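Local coordinates for Lin2004 protein (Listeria innocua, PDB 2HUJ), which is of unknown function but belongs to the DUF1798 family of bacterial proteins and folds as a four-helix bundle, at residues 69-72 and 73-77. Numbering follows the deposited sequence.
Sequences DFLE and LAIPW
Phe70 O takes the amide N-H of Ala74 at 2.8 Å (N to O), and one residue on Ile75 N reaches Leu71 O at 3.0 Å in a nearly straight bond, 172° at the hydrogen. Both are ordinary i to i+4 bonds of helix 52-81, the second helix of the four-helix bundle, close to its C-terminal end. Phe70 O has a second donor, Leu73 N, but that bond is weak and bent. Pro76 has no N-H to give, which leaves Glu72 O without its i+4 donor; instead the proline ring puts CD 3.3 Å from that oxygen, with CG almost as near. The helix kinks here and then resumes, with Trp77 N bonded back to Leu73 O.

Glu72 OE1, at the end of an extended side chain, forms a salt bridge with Arg25 NH1 of helix 16-45. The same NH1 also bonds to Asp69 O, so Arg25 joins two groups three residues apart on this helix to its neighbour.

Inward, Phe70 carries the packing. With CG anti to the backbone N (chi1 169°), its ring swings forward along the helix over Ala74, whose methyl sits beneath one face in a CH-pi contact, CB 3.6 Å from the centroid and 17° off the normal. The ring itself is buried in the bundle, touching Thr26, Leu91, Cys95 and Leu126 of the other three helices. Leu71 and Ile75, one turn apart, run side by side on the flank facing helix 88-104, where they touch Cys95 and Glu88 respectively. Their meeting point is methyl to methyl, Leu71 CD2 lying 3.7 Å from Ile75 CD1.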
# COMPACT_ATOMS: atom_id res chain seq x y z
N ASP A 69 2.85 5.93 -7.85
CA ASP A 69 1.84 6.96 -8.06
C ASP A 69 1.55 7.67 -6.74
O ASP A 69 1.48 8.89 -6.69
CB ASP A 69 0.55 6.33 -8.60
CG ASP A 69 0.61 6.01 -10.09
OD1 ASP A 69 1.68 6.16 -10.72
OD2 ASP A 69 -0.45 5.57 -10.61
N PHE A 70 1.43 6.89 -5.67
CA PHE A 70 1.21 7.49 -4.36
C PHE A 70 2.37 8.37 -3.92
O PHE A 70 2.17 9.52 -3.53
CB PHE A 70 0.95 6.40 -3.32
CG PHE A 70 0.96 6.88 -1.89
CD1 PHE A 70 -0.17 7.50 -1.30
CD2 PHE A 70 2.09 6.68 -1.11
CE1 PHE A 70 -0.14 7.89 0.03
CE2 PHE A 70 2.12 7.08 0.21
CZ PHE A 70 1.03 7.70 0.78
N LEU A 71 3.58 7.85 -4.01
CA LEU A 71 4.75 8.60 -3.56
C LEU A 71 4.99 9.87 -4.35
O LEU A 71 5.43 10.87 -3.78
CB LEU A 71 6.01 7.75 -3.61
CG LEU A 71 6.09 6.64 -2.55
CD1 LEU A 71 7.31 5.79 -2.88
CD2 LEU A 71 6.15 7.21 -1.14
N GLU A 72 4.70 9.84 -5.64
CA GLU A 72 4.85 11.02 -6.51
C GLU A 72 4.19 12.26 -5.92
O GLU A 72 4.76 13.33 -6.00
CB GLU A 72 4.24 10.72 -7.89
CG GLU A 72 4.50 11.77 -8.92
CD GLU A 72 3.66 11.60 -10.18
OE1 GLU A 72 2.91 10.60 -10.31
OE2 GLU A 72 3.77 12.51 -11.04
N LEU A 73 3.02 12.08 -5.33
CA LEU A 73 2.29 13.17 -4.67
C LEU A 73 2.49 13.25 -3.16
O LEU A 73 2.52 14.34 -2.58
CB LEU A 73 0.80 13.02 -4.95
CG LEU A 73 0.39 13.00 -6.42
CD1 LEU A 73 -1.11 13.06 -6.48
CD2 LEU A 73 0.99 14.17 -7.17
N ALA A 74 2.69 12.09 -2.52
CA ALA A 74 2.76 12.02 -1.07
C ALA A 74 4.03 12.62 -0.51
O ALA A 74 4.01 13.21 0.57
CB ALA A 74 2.66 10.53 -0.60
N ILE A 75 5.16 12.42 -1.19
CA ILE A 75 6.42 13.00 -0.69
C ILE A 75 6.41 14.53 -0.69
O ILE A 75 6.66 15.14 0.36
CB ILE A 75 7.67 12.39 -1.36
CG1 ILE A 75 7.71 10.88 -1.17
CG2 ILE A 75 8.95 13.03 -0.76
CD1 ILE A 75 7.48 10.41 0.24
N PRO A 76 6.10 15.17 -1.84
CA PRO A 76 5.95 16.64 -1.82
C PRO A 76 4.92 17.11 -0.78
O PRO A 76 5.14 18.10 -0.07
CB PRO A 76 5.46 16.95 -3.23
CG PRO A 76 5.94 15.81 -4.06
CD PRO A 76 5.96 14.62 -3.20
N TRP A 77 3.80 16.40 -0.67
CA TRP A 77 2.79 16.74 0.32
C TRP A 77 3.34 16.66 1.74
O TRP A 77 3.18 17.59 2.52
CB TRP A 77 1.57 15.84 0.19
CG TRP A 77 0.59 15.90 1.32
CD1 TRP A 77 -0.33 16.87 1.55
CD2 TRP A 77 0.40 14.92 2.35
NE1 TRP A 77 -1.05 16.57 2.67
CE2 TRP A 77 -0.64 15.37 3.17
CE3 TRP A 77 1.00 13.70 2.65
CZ2 TRP A 77 -1.09 14.65 4.27
CZ3 TRP A 77 0.55 13.00 3.73
CH2 TRP A 77 -0.47 13.47 4.54